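PDB 6RJ1: Mgp-operon protein 3 from Mycoplasma pneumoniae, which probably takes part in adhesion of the mycoplasma to host cells, together with the adhesin P1. Local coordinates for residues A[7-12]-A[40-45]; A[846-851]-A[865-870]; A[886-891]-A[927-932]; A[920-925]-A[961-966]; A[939-944]-A[951-956]. All coordinates share one frame; numbering follows the deposited sequence.

Contact 1: A[7-12]-A[40-45]; sequences LLQDHN and YELVDW
Y40 meets residues 7-12 through its carbonyl: N12 ND2 donates to Y40 O at 3.2 Å, and K375 NZ bonds to the same oxygen. E41 CA lies 3.4 Å from N12 OD1, and L42 N then donates to N12 OD1 at 2.8 Å in a nearly straight bond (164°). One asparagine side chain thus grips two points of the strand, and its rotation is fixed from both ends. The side chain of L42 rests on the Q9 amide and the H11 carbonyl, with CD2 3.8 Å from Q9 CD and CB 3.7 Å from H11 O. V43 and D44, in 40-48, the outermost strand of an eight-stranded mixed sheet, form a classic beta bulge facing L56 of strand 52-59; strand 7-10 belongs to a separate three-stranded sheet packed beside it. After the bulge W45 points toward residues 7-12 again, chi1 57° placing CG between the backbone N and the carbonyl carbon. W45 NE1 donates to Q9 OE1 at 2.9 Å through a bent bond in the indole plane, while the amide stands 77° to the ring. Q9 NE2 is tied to H11 O at 2.9 Å, which steadies the acceptor. At the far end of the indole, W45 CH2 packs 3.8 Å from L7 CB.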
# COMPACT_ATOMS: atom_id res chain seq x y z
N LEU A 7 -12.12 -8.13 -24.97
CA LEU A 7 -12.84 -7.04 -24.33
C LEU A 7 -11.91 -5.89 -23.99
O LEU A 7 -10.89 -6.11 -23.32
CB LEU A 7 -13.55 -7.57 -23.07
CG LEU A 7 -15.04 -7.27 -22.88
CD1 LEU A 7 -15.83 -7.51 -24.14
CD2 LEU A 7 -15.61 -8.13 -21.78
N LEU A 8 -12.24 -4.67 -24.45
CA LEU A 8 -11.45 -3.47 -24.16
C LEU A 8 -12.30 -2.42 -23.47
O LEU A 8 -13.44 -2.20 -23.85
CB LEU A 8 -10.76 -2.89 -25.42
CG LEU A 8 -9.57 -3.65 -26.06
CD1 LEU A 8 -9.01 -2.88 -27.22
CD2 LEU A 8 -8.43 -3.91 -25.07
N GLN A 9 -11.73 -1.77 -22.44
CA GLN A 9 -12.41 -0.72 -21.69
C GLN A 9 -12.18 0.66 -22.28
O GLN A 9 -11.09 0.96 -22.78
CB GLN A 9 -11.96 -0.74 -20.23
CG GLN A 9 -12.87 0.05 -19.28
CD GLN A 9 -12.29 0.19 -17.90
OE1 GLN A 9 -11.58 -0.69 -17.40
NE2 GLN A 9 -12.59 1.29 -17.24
N ASP A 10 -13.22 1.50 -22.23
CA ASP A 10 -13.25 2.92 -22.56
C ASP A 10 -14.24 3.52 -21.55
O ASP A 10 -15.47 3.49 -21.77
CB ASP A 10 -13.64 3.20 -24.02
CG ASP A 10 -13.54 4.68 -24.40
OD1 ASP A 10 -12.84 5.44 -23.69
OD2 ASP A 10 -14.15 5.07 -25.42
N HIS A 11 -13.69 4.02 -20.43
CA HIS A 11 -14.36 4.59 -19.26
C HIS A 11 -15.38 3.59 -18.65
O HIS A 11 -14.98 2.78 -17.82
CB HIS A 11 -14.97 5.99 -19.51
CG HIS A 11 -15.64 6.55 -18.29
ND1 HIS A 11 -16.95 6.98 -18.32
CD2 HIS A 11 -15.17 6.66 -17.02
CE1 HIS A 11 -17.24 7.35 -17.09
NE2 HIS A 11 -16.20 7.19 -16.27
N ASN A 12 -16.67 3.65 -19.05
CA ASN A 12 -17.72 2.76 -18.51
C ASN A 12 -18.19 1.71 -19.51
O ASN A 12 -19.06 0.90 -19.19
CB ASN A 12 -18.91 3.56 -17.96
CG ASN A 12 -18.66 4.32 -16.68
OD1 ASN A 12 -17.69 4.10 -15.94
ND2 ASN A 12 -19.54 5.25 -16.40
N TYR A 40 -21.68 7.04 -11.25
CA TYR A 40 -20.95 5.79 -11.13
C TYR A 40 -19.89 5.66 -12.20
O TYR A 40 -20.08 6.11 -13.34
CB TYR A 40 -21.88 4.58 -11.11
CG TYR A 40 -22.51 4.34 -9.75
CD1 TYR A 40 -21.82 3.67 -8.75
CD2 TYR A 40 -23.80 4.78 -9.47
CE1 TYR A 40 -22.39 3.45 -7.50
CE2 TYR A 40 -24.39 4.56 -8.23
CZ TYR A 40 -23.68 3.89 -7.25
OH TYR A 40 -24.27 3.65 -6.03
N GLU A 41 -18.75 5.11 -11.81
CA GLU A 41 -17.56 4.96 -12.62
C GLU A 41 -17.04 3.52 -12.48
O GLU A 41 -16.93 3.02 -11.36
CB GLU A 41 -16.53 6.01 -12.15
CG GLU A 41 -15.15 5.94 -12.78
CD GLU A 41 -14.00 6.27 -11.83
OE1 GLU A 41 -13.24 7.22 -12.15
OE2 GLU A 41 -13.84 5.60 -10.79
N LEU A 42 -16.75 2.86 -13.62
CA LEU A 42 -16.21 1.50 -13.65
C LEU A 42 -14.73 1.56 -13.24
O LEU A 42 -13.95 2.27 -13.88
CB LEU A 42 -16.43 0.86 -15.03
CG LEU A 42 -15.69 -0.45 -15.32
CD1 LEU A 42 -16.18 -1.58 -14.44
CD2 LEU A 42 -15.79 -0.82 -16.78
N VAL A 43 -14.38 0.85 -12.14
CA VAL A 43 -13.04 0.83 -11.52
C VAL A 43 -12.25 -0.41 -11.90
O VAL A 43 -11.04 -0.31 -12.12
CB VAL A 43 -13.11 0.96 -9.97
CG1 VAL A 43 -11.79 1.47 -9.41
CG2 VAL A 43 -14.24 1.85 -9.53
N ASP A 44 -12.90 -1.57 -11.93
CA ASP A 44 -12.27 -2.86 -12.25
C ASP A 44 -13.34 -3.79 -12.78
O ASP A 44 -14.52 -3.60 -12.49
CB ASP A 44 -11.58 -3.47 -11.00
CG ASP A 44 -10.60 -4.61 -11.27
OD1 ASP A 44 -10.36 -4.93 -12.47
OD2 ASP A 44 -10.07 -5.18 -10.29
N TRP A 45 -12.92 -4.80 -13.54
CA TRP A 45 -13.81 -5.79 -14.13
C TRP A 45 -13.01 -7.05 -14.46
O TRP A 45 -11.82 -6.97 -14.74
CB TRP A 45 -14.51 -5.23 -15.40
CG TRP A 45 -13.55 -4.76 -16.45
CD1 TRP A 45 -12.88 -3.57 -16.48
CD2 TRP A 45 -13.10 -5.51 -17.58
NE1 TRP A 45 -12.05 -3.52 -17.58
CE2 TRP A 45 -12.15 -4.71 -18.26
CE3 TRP A 45 -13.39 -6.79 -18.08
CZ2 TRP A 45 -11.54 -5.12 -19.45
CZ3 TRP A 45 -12.78 -7.20 -19.25
CH2 TRP A 45 -11.86 -6.38 -19.92

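Contact 2: A[846-851]-A[865-870]; sequences VDLTTL and YTFDNG
F867 sends its side chain into the curl of residues 846-851 and is held on both faces and along its rim. Its CB lies near T850 OG1. Chi1 of -70° sets CG beside the backbone N, and there V846 CG1 comes down over the ring, 3.6 Å from F867 CG and almost centred, a CH-pi contact. Next along one side, F867 CD1 is 3.2 Å from D847 O, and F867 CE1 is 3.7 Å from L851 CB. The CE2 side lies between V846 CG1 on one face and L851 CD1 on the opposite face, the latter 4.0 Å from the ring centroid and offset toward the rim. At the tip, F867 CZ touches L848 CD2 at 4.0 Å. Outside the two segments, L804 and I891 also pack on this phenylalanine.

The curl is shaped from within: T850 N and OG1 both donate to D847 O from one face of its plane, and D847 OD1 accepts T849 N in an Asx turn, with T849 OG1 as a second donor. D868 N then donates to T850 O at 2.9 Å (165°), tying the loop to the strand. L851 and F867 face each other as a non-hydrogen-bonded antiparallel pair, at the open end of a beta hairpin formed by strands 851-857 and 862-868, with the aromatic ring filling the bend that leads into it.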
# COMPACT_ATOMS: atom_id res chain seq x y z
N VAL A 846 9.70 4.50 -16.90
CA VAL A 846 8.26 4.23 -16.97
C VAL A 846 7.57 4.70 -15.69
O VAL A 846 8.00 4.34 -14.59
CB VAL A 846 7.99 2.72 -17.23
CG1 VAL A 846 6.50 2.41 -17.28
CG2 VAL A 846 8.68 2.23 -18.50
N ASP A 847 6.46 5.47 -15.84
CA ASP A 847 5.63 5.96 -14.73
C ASP A 847 4.79 4.81 -14.21
O ASP A 847 3.87 4.36 -14.88
CB ASP A 847 4.71 7.09 -15.23
CG ASP A 847 4.11 7.96 -14.14
OD1 ASP A 847 3.78 7.42 -13.06
OD2 ASP A 847 3.97 9.18 -14.37
N LEU A 848 5.13 4.31 -13.01
CA LEU A 848 4.43 3.17 -12.41
C LEU A 848 2.99 3.48 -11.95
O LEU A 848 2.22 2.55 -11.73
CB LEU A 848 5.25 2.55 -11.26
CG LEU A 848 6.60 1.93 -11.62
CD1 LEU A 848 7.35 1.49 -10.36
CD2 LEU A 848 6.45 0.77 -12.61
N THR A 849 2.63 4.78 -11.84
CA THR A 849 1.29 5.20 -11.42
C THR A 849 0.30 5.15 -12.60
O THR A 849 -0.91 5.26 -12.38
CB THR A 849 1.31 6.61 -10.79
OG1 THR A 849 1.41 7.62 -11.81
CG2 THR A 849 2.39 6.79 -9.75
N THR A 850 0.82 5.03 -13.84
CA THR A 850 0.01 5.06 -15.07
C THR A 850 -0.40 3.68 -15.60
O THR A 850 -0.91 3.60 -16.72
CB THR A 850 0.71 5.88 -16.14
OG1 THR A 850 1.94 5.26 -16.49
CG2 THR A 850 0.92 7.33 -15.74
N LEU A 851 -0.19 2.60 -14.81
CA LEU A 851 -0.54 1.25 -15.24
C LEU A 851 -2.02 1.14 -15.57
O LEU A 851 -2.88 1.43 -14.73
CB LEU A 851 -0.12 0.19 -14.20
CG LEU A 851 -0.51 -1.26 -14.52
CD1 LEU A 851 0.47 -1.90 -15.47
CD2 LEU A 851 -0.63 -2.06 -13.28
N TYR A 865 2.55 -5.75 -19.07
CA TYR A 865 2.16 -4.57 -18.29
C TYR A 865 2.00 -3.37 -19.20
O TYR A 865 2.99 -2.89 -19.77
CB TYR A 865 3.18 -4.28 -17.19
CG TYR A 865 3.11 -5.24 -16.02
CD1 TYR A 865 3.67 -6.51 -16.10
CD2 TYR A 865 2.49 -4.86 -14.83
CE1 TYR A 865 3.58 -7.41 -15.03
CE2 TYR A 865 2.42 -5.74 -13.75
CZ TYR A 865 2.96 -7.01 -13.85
OH TYR A 865 2.87 -7.87 -12.79
N THR A 866 0.75 -2.91 -19.37
CA THR A 866 0.44 -1.76 -20.22
C THR A 866 0.36 -0.50 -19.38
O THR A 866 -0.34 -0.46 -18.37
CB THR A 866 -0.81 -2.04 -21.06
OG1 THR A 866 -0.62 -3.28 -21.76
CG2 THR A 866 -1.10 -0.93 -22.06
N PHE A 867 1.10 0.52 -19.79
CA PHE A 867 1.16 1.82 -19.14
C PHE A 867 0.63 2.89 -20.07
O PHE A 867 1.10 3.03 -21.20
CB PHE A 867 2.61 2.13 -18.74
CG PHE A 867 3.10 1.25 -17.62
CD1 PHE A 867 2.93 1.62 -16.30
CD2 PHE A 867 3.74 0.04 -17.90
CE1 PHE A 867 3.38 0.81 -15.26
CE2 PHE A 867 4.19 -0.77 -16.86
CZ PHE A 867 3.98 -0.39 -15.55
N ASP A 868 -0.34 3.67 -19.59
CA ASP A 868 -1.01 4.72 -20.36
C ASP A 868 -0.65 6.08 -19.77
O ASP A 868 -0.97 6.34 -18.62
CB ASP A 868 -2.53 4.48 -20.28
CG ASP A 868 -3.41 5.19 -21.29
OD1 ASP A 868 -3.03 6.30 -21.75
OD2 ASP A 868 -4.50 4.65 -21.61
N ASN A 869 0.00 6.96 -20.57
CA ASN A 869 0.39 8.32 -20.17
C ASN A 869 -0.81 9.24 -19.85
O ASN A 869 -0.65 10.21 -19.11
CB ASN A 869 1.30 8.95 -21.22
CG ASN A 869 2.70 8.39 -21.25
OD1 ASN A 869 3.13 7.64 -20.35
ND2 ASN A 869 3.46 8.74 -22.27
N GLY A 870 -2.00 8.90 -20.37
CA GLY A 870 -3.25 9.62 -20.13
C GLY A 870 -3.76 9.48 -18.71
O GLY A 870 -4.63 10.24 -18.28

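Contact 3: A[886-891]-A[927-932]; sequences KGYAVI and DDLTGI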
# COMPACT_ATOMS: atom_id res chain seq x y z
N LYS A 886 0.37 12.04 -23.23
CA LYS A 886 0.12 11.37 -24.49
C LYS A 886 1.12 10.24 -24.64
O LYS A 886 2.31 10.42 -24.38
CB LYS A 886 0.31 12.38 -25.64
CG LYS A 886 -0.59 12.12 -26.83
CD LYS A 886 -1.12 13.43 -27.39
CE LYS A 886 -2.60 13.63 -27.11
NZ LYS A 886 -2.90 13.69 -25.66
N GLY A 887 0.63 9.09 -25.07
CA GLY A 887 1.48 7.93 -25.28
C GLY A 887 1.17 6.75 -24.40
O GLY A 887 0.21 6.76 -23.62
N TYR A 888 2.00 5.73 -24.53
CA TYR A 888 1.90 4.46 -23.82
C TYR A 888 3.25 3.74 -23.85
O TYR A 888 4.10 4.05 -24.68
CB TYR A 888 0.80 3.57 -24.46
CG TYR A 888 0.98 3.35 -25.96
CD1 TYR A 888 0.40 4.22 -26.88
CD2 TYR A 888 1.71 2.27 -26.44
CE1 TYR A 888 0.57 4.03 -28.25
CE2 TYR A 888 1.89 2.07 -27.81
CZ TYR A 888 1.31 2.95 -28.72
OH TYR A 888 1.50 2.75 -30.07
N ALA A 889 3.42 2.75 -22.98
CA ALA A 889 4.61 1.91 -22.90
C ALA A 889 4.18 0.53 -22.40
O ALA A 889 3.19 0.42 -21.67
CB ALA A 889 5.63 2.53 -21.96
N VAL A 890 4.87 -0.52 -22.84
CA VAL A 890 4.54 -1.90 -22.44
C VAL A 890 5.79 -2.63 -21.93
O VAL A 890 6.84 -2.65 -22.59
CB VAL A 890 3.79 -2.70 -23.54
CG1 VAL A 890 3.21 -4.00 -23.00
CG2 VAL A 890 2.68 -1.87 -24.18
N ILE A 891 5.67 -3.25 -20.74
CA ILE A 891 6.73 -4.05 -20.12
C ILE A 891 6.35 -5.54 -20.19
O ILE A 891 5.20 -5.90 -19.95
CB ILE A 891 7.05 -3.57 -18.68
CG1 ILE A 891 7.92 -2.29 -18.71
CG2 ILE A 891 7.70 -4.68 -17.82
CD1 ILE A 891 8.09 -1.54 -17.38
N ASP A 927 0.57 9.19 -29.00
CA ASP A 927 -0.81 8.77 -29.20
C ASP A 927 -1.55 8.26 -27.98
O ASP A 927 -0.93 7.82 -27.01
CB ASP A 927 -0.86 7.70 -30.31
CG ASP A 927 -0.73 8.24 -31.72
OD1 ASP A 927 -1.36 9.29 -32.02
OD2 ASP A 927 -0.04 7.60 -32.54
N ASP A 928 -2.89 8.28 -28.03
CA ASP A 928 -3.75 7.78 -26.96
C ASP A 928 -4.15 6.36 -27.25
O ASP A 928 -4.74 6.08 -28.28
CB ASP A 928 -4.97 8.69 -26.74
CG ASP A 928 -4.58 10.05 -26.19
OD1 ASP A 928 -4.01 10.10 -25.07
OD2 ASP A 928 -4.85 11.06 -26.88
N LEU A 929 -3.81 5.45 -26.34
CA LEU A 929 -4.05 4.02 -26.50
C LEU A 929 -5.49 3.56 -26.18
O LEU A 929 -5.99 3.83 -25.08
CB LEU A 929 -3.03 3.26 -25.65
CG LEU A 929 -3.14 1.75 -25.65
CD1 LEU A 929 -2.42 1.14 -26.83
CD2 LEU A 929 -2.59 1.21 -24.37
N THR A 930 -6.11 2.83 -27.13
CA THR A 930 -7.44 2.22 -26.96
C THR A 930 -7.25 0.85 -26.27
O THR A 930 -8.06 0.45 -25.43
CB THR A 930 -8.14 2.08 -28.32
OG1 THR A 930 -8.22 3.37 -28.93
CG2 THR A 930 -9.52 1.48 -28.23
N GLY A 931 -6.16 0.18 -26.63
CA GLY A 931 -5.78 -1.11 -26.09
C GLY A 931 -4.91 -1.90 -27.02
O GLY A 931 -4.59 -1.46 -28.13
N ILE A 932 -4.50 -3.09 -26.56
CA ILE A 932 -3.66 -4.03 -27.30
C ILE A 932 -4.35 -5.39 -27.39
O ILE A 932 -4.78 -5.95 -26.38
CB ILE A 932 -2.22 -4.12 -26.68
CG1 ILE A 932 -1.54 -2.73 -26.64
CG2 ILE A 932 -1.34 -5.14 -27.43
CD1 ILE A 932 -0.59 -2.53 -25.59
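Y888 and L929 make the central contact: L929 CD1 stands 4.1 Å from the centroid of the tyrosine ring, almost directly over one face, in a CH-pi interaction. L929 CB adds a second touch, 3.8 Å from Y888 CD1, while D927 O approaches the edge of the same ring. Chi1 of 54° places Y888 CG between the backbone N and the carbonyl carbon, and the leucine side chain runs roughly perpendicular to that of the tyrosine. Further along, V890 CG2 and I932 CD1 meet at 3.6 Å, on side chains that point in opposite directions. Apolar side chains here join two antiparallel sheets, that of strand 888-896 and the four-stranded sheet that begins with strand 928-933. At the other end the chains come together: G887 N makes a weak hydrogen bond to D927 O at 2.8 Å, and K886 reaches over with a bent side chain to a salt bridge, NZ to D928 OD2 at 3.5 Å. In the next shell, V942 lies against both Y888 and L929, I922 touches Y888 and V890, and T866 packs on L929, V890 and I932. T930 and G931 form a classic beta bulge facing I943, between the positions where L929 and I932 turn inward.

Contact 4: A[920-925]-A[961-966]; sequences NGIASS and GLFEKD
I922 reaches over one face of F963 with its CD1, 3.5 Å from the ring centroid and only 10° off the ring normal, so that the methyl sits over the centre of the face in a CH-pi contact. I922 CG1 runs back to F963 CB at 3.7 Å, and the two side chains are crossed at a slant. N920 takes another position on the same ring: its CB is in plane at the edge, its CG is 3.6 Å from F963 CD2, and the amide plane is turned 70° from the ring. A chi1 of 59° puts N920 CG between the backbone N and the carbonyl carbon, where OD1 can accept I922 N at 3.0 Å in the carbonyl plane, an Asx turn at the corner where strand 914-920 gives way to 922-924. Across the contact, F963 N donates to N920 O at 2.8 Å, with L962 CD1 packed 3.6 Å from that oxygen. N920 ND2 is bonded to T892 OG1, and G961 O also pairs with that hydroxyl. OD1, ND2 and the backbone O of this buried asparagine thus each have a hydrogen-bond partner, which probably offsets the cost of setting a polar group against an aromatic ring.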
# COMPACT_ATOMS: atom_id res chain seq x y z
N ASN A 920 9.39 -3.95 -23.83
CA ASN A 920 9.32 -4.88 -24.96
C ASN A 920 9.39 -4.29 -26.39
O ASN A 920 9.51 -5.07 -27.33
CB ASN A 920 8.08 -5.75 -24.84
CG ASN A 920 6.74 -5.03 -24.80
OD1 ASN A 920 6.53 -3.97 -25.40
ND2 ASN A 920 5.79 -5.63 -24.11
N GLY A 921 9.30 -2.98 -26.55
CA GLY A 921 9.32 -2.37 -27.88
C GLY A 921 8.02 -1.70 -28.29
O GLY A 921 8.00 -0.94 -29.26
N ILE A 922 6.92 -1.98 -27.55
CA ILE A 922 5.63 -1.34 -27.81
C ILE A 922 5.62 -0.09 -26.94
O ILE A 922 5.42 -0.16 -25.73
CB ILE A 922 4.39 -2.24 -27.55
CG1 ILE A 922 4.47 -3.58 -28.32
CG2 ILE A 922 3.12 -1.46 -27.90
CD1 ILE A 922 3.37 -4.63 -27.96
N ALA A 923 5.93 1.05 -27.56
CA ALA A 923 5.98 2.35 -26.90
C ALA A 923 5.71 3.46 -27.89
O ALA A 923 5.94 3.29 -29.09
CB ALA A 923 7.33 2.55 -26.23
N SER A 924 5.19 4.58 -27.38
CA SER A 924 4.88 5.81 -28.10
C SER A 924 4.72 6.95 -27.11
O SER A 924 4.45 6.72 -25.93
CB SER A 924 3.62 5.65 -28.95
OG SER A 924 3.19 6.88 -29.50
N SER A 925 4.88 8.17 -27.59
CA SER A 925 4.74 9.38 -26.79
C SER A 925 3.83 10.36 -27.54
O SER A 925 3.63 11.49 -27.08
CB SER A 925 6.12 10.00 -26.54
OG SER A 925 6.78 10.28 -27.77
N GLY A 961 8.14 -12.38 -26.34
CA GLY A 961 7.90 -11.22 -25.49
C GLY A 961 8.52 -9.93 -25.97
O GLY A 961 8.24 -8.87 -25.41
N LEU A 962 9.40 -10.00 -27.00
CA LEU A 962 10.05 -8.84 -27.62
C LEU A 962 9.26 -8.45 -28.88
O LEU A 962 8.89 -9.33 -29.66
CB LEU A 962 11.52 -9.13 -27.93
CG LEU A 962 12.57 -8.02 -27.62
CD1 LEU A 962 12.43 -6.80 -28.55
CD2 LEU A 962 12.60 -7.64 -26.14
N PHE A 963 8.99 -7.15 -29.07
CA PHE A 963 8.18 -6.66 -30.18
C PHE A 963 8.88 -5.74 -31.15
O PHE A 963 9.67 -4.89 -30.75
CB PHE A 963 6.92 -5.98 -29.66
CG PHE A 963 5.95 -6.90 -28.97
CD1 PHE A 963 4.94 -7.53 -29.68
CD2 PHE A 963 6.02 -7.11 -27.60
CE1 PHE A 963 4.03 -8.36 -29.04
CE2 PHE A 963 5.10 -7.94 -26.95
CZ PHE A 963 4.11 -8.56 -27.68
N GLU A 964 8.51 -5.87 -32.43
CA GLU A 964 9.02 -5.05 -33.52
C GLU A 964 7.87 -4.79 -34.48
O GLU A 964 7.19 -5.73 -34.89
CB GLU A 964 10.18 -5.76 -34.24
CG GLU A 964 11.15 -4.83 -34.95
CD GLU A 964 12.01 -3.96 -34.06
OE1 GLU A 964 13.10 -4.43 -33.63
OE2 GLU A 964 11.61 -2.80 -33.79
N LYS A 965 7.64 -3.51 -34.80
CA LYS A 965 6.57 -3.04 -35.69
C LYS A 965 6.70 -3.60 -37.10
O LYS A 965 7.80 -3.56 -37.68
CB LYS A 965 6.54 -1.50 -35.71
CG LYS A 965 5.35 -0.88 -36.42
CD LYS A 965 5.69 0.53 -36.87
CE LYS A 965 4.73 1.10 -37.89
NZ LYS A 965 3.47 1.60 -37.27
N ASP A 966 5.59 -4.11 -37.66
CA ASP A 966 5.54 -4.63 -39.02
C ASP A 966 4.92 -3.54 -39.88
O ASP A 966 3.70 -3.40 -39.90
CB ASP A 966 4.74 -5.94 -39.10
CG ASP A 966 4.92 -6.70 -40.41
OD1 ASP A 966 4.52 -6.17 -41.46
OD2 ASP A 966 5.44 -7.83 -40.37

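Contact 5: A[939-944]-A[951-956]; sequences FSAVIT and GKVDIY
V942 and D954 pair at the middle of an antiparallel beta hairpin, strands 939-945 and 952-959: V942 N donates to D954 O at 2.8 Å, and D954 N returns a bond to V942 O at 3.0 Å. S940 and Y956 form a second hydrogen-bonded pair, Y956 N to S940 O at 2.9 Å, with S940 N donating to Y956 O. Near the turn T944 N donates to K952 O at 2.8 Å, but the return bond from K952 N is weak. A941 with I955 and I943 with V953 are the non-hydrogen-bonded pairs in between.

Side chains then divide between two faces. On that of A941, I943, V953 and I955, the methyl of A941 touches both V953 and I955, and I943 CD1 is 3.8 Å from V953 CG2. Chi1 of -66° sets F939 CG beside its backbone N, with CD2 3.7 Å from I955 CG2. Helix 967-974 covers this side through V973 and L969, the latter also touching F939. On the other face, V942 CG2 meets the Y956 ring obliquely, 3.7 Å from CD1, and F963 and L929 continue the packing outward. D954 OD1, also here, is in salt bridges with K965 and K974, so a buried carboxylate is probably kept charged. Toward the turn, the methyl T944 CG2 rests 3.7 Å from K952 CB.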
# COMPACT_ATOMS: atom_id res chain seq x y z
N PHE A 939 1.83 -12.43 -33.25
CA PHE A 939 1.46 -11.03 -33.53
C PHE A 939 0.50 -10.39 -32.53
O PHE A 939 -0.36 -11.05 -31.96
CB PHE A 939 0.86 -10.91 -34.93
CG PHE A 939 1.80 -11.19 -36.08
CD1 PHE A 939 1.92 -12.47 -36.61
CD2 PHE A 939 2.53 -10.16 -36.66
CE1 PHE A 939 2.75 -12.72 -37.71
CE2 PHE A 939 3.37 -10.41 -37.75
CZ PHE A 939 3.48 -11.69 -38.27
N SER A 940 0.63 -9.06 -32.39
CA SER A 940 -0.22 -8.25 -31.53
C SER A 940 -0.57 -6.94 -32.23
O SER A 940 0.23 -6.41 -33.00
CB SER A 940 0.45 -7.99 -30.18
OG SER A 940 0.61 -9.21 -29.48
N ALA A 941 -1.80 -6.45 -31.98
CA ALA A 941 -2.31 -5.21 -32.56
C ALA A 941 -2.46 -4.14 -31.48
O ALA A 941 -2.92 -4.43 -30.38
CB ALA A 941 -3.65 -5.45 -33.22
N VAL A 942 -2.03 -2.92 -31.79
CA VAL A 942 -2.04 -1.78 -30.88
C VAL A 942 -2.99 -0.70 -31.44
O VAL A 942 -2.68 -0.04 -32.44
CB VAL A 942 -0.59 -1.29 -30.61
CG1 VAL A 942 -0.55 -0.08 -29.68
CG2 VAL A 942 0.26 -2.42 -30.05
N ILE A 943 -4.18 -0.58 -30.81
CA ILE A 943 -5.24 0.37 -31.19
C ILE A 943 -4.96 1.74 -30.56
O ILE A 943 -4.68 1.84 -29.37
CB ILE A 943 -6.69 -0.12 -30.90
CG1 ILE A 943 -6.87 -1.68 -30.94
CG2 ILE A 943 -7.70 0.58 -31.79
CD1 ILE A 943 -6.51 -2.49 -32.21
N THR A 944 -5.08 2.79 -31.38
CA THR A 944 -4.74 4.15 -31.02
C THR A 944 -5.81 5.17 -31.49
O THR A 944 -6.47 4.97 -32.51
CB THR A 944 -3.32 4.42 -31.56
OG1 THR A 944 -2.38 4.26 -30.49
CG2 THR A 944 -3.14 5.76 -32.26
N GLY A 951 -9.95 4.06 -35.52
CA GLY A 951 -8.87 3.81 -34.59
C GLY A 951 -7.64 3.31 -35.32
O GLY A 951 -7.72 2.31 -36.03
N LYS A 952 -6.50 4.03 -35.19
CA LYS A 952 -5.23 3.69 -35.83
C LYS A 952 -4.69 2.37 -35.27
O LYS A 952 -4.47 2.26 -34.06
CB LYS A 952 -4.23 4.85 -35.68
CG LYS A 952 -2.89 4.61 -36.35
CD LYS A 952 -1.80 5.53 -35.81
CE LYS A 952 -0.49 4.81 -35.63
NZ LYS A 952 0.61 5.74 -35.29
N VAL A 953 -4.51 1.36 -36.15
CA VAL A 953 -4.03 0.03 -35.75
C VAL A 953 -2.60 -0.23 -36.21
O VAL A 953 -2.30 -0.14 -37.40
CB VAL A 953 -5.00 -1.11 -36.17
CG1 VAL A 953 -4.51 -2.47 -35.70
CG2 VAL A 953 -6.42 -0.86 -35.66
N ASP A 954 -1.73 -0.59 -35.25
CA ASP A 954 -0.32 -0.92 -35.47
C ASP A 954 -0.12 -2.42 -35.21
O ASP A 954 -0.60 -2.93 -34.20
CB ASP A 954 0.59 -0.10 -34.53
CG ASP A 954 1.10 1.24 -35.05
OD1 ASP A 954 0.75 1.62 -36.20
OD2 ASP A 954 1.87 1.90 -34.32
N ILE A 955 0.58 -3.12 -36.12
CA ILE A 955 0.89 -4.54 -35.97
C ILE A 955 2.34 -4.71 -35.54
O ILE A 955 3.24 -4.11 -36.13
CB ILE A 955 0.57 -5.36 -37.27
CG1 ILE A 955 -0.87 -5.07 -37.82
CG2 ILE A 955 0.82 -6.86 -37.08
CD1 ILE A 955 -2.13 -5.46 -36.91
N TYR A 956 2.56 -5.54 -34.51
CA TYR A 956 3.88 -5.84 -33.97
C TYR A 956 4.14 -7.35 -33.99
O TYR A 956 3.22 -8.14 -33.76
CB TYR A 956 3.99 -5.31 -32.53
CG TYR A 956 4.09 -3.80 -32.43
CD1 TYR A 956 2.96 -2.99 -32.51
CD2 TYR A 956 5.31 -3.18 -32.16
CE1 TYR A 956 3.04 -1.61 -32.38
CE2 TYR A 956 5.41 -1.79 -32.03
CZ TYR A 956 4.27 -1.01 -32.14
OH TYR A 956 4.34 0.36 -31.99

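Contact 1, near the N-terminus, closes before the others open, and its centre lies about 17 Å from those of contacts 2 and 3; it meets contact 3 where L8 packs on G931. Contacts 2 to 4 share one antiparallel sheet, in which strand 888-896 lies between 862-868 and both 914-920 and 922-924. Contacts 3, 4 and 5 share the next, the four-stranded 928-965 meander. Contacts 3 and 4 alternate along the chain, contact 5 falls between the segments of contact 4, and the centres of these three are 10 to 11 Å apart. The N-terminal strands thus pack against the last sheet of the chain, so that distant parts of the sequence lie together in the fold.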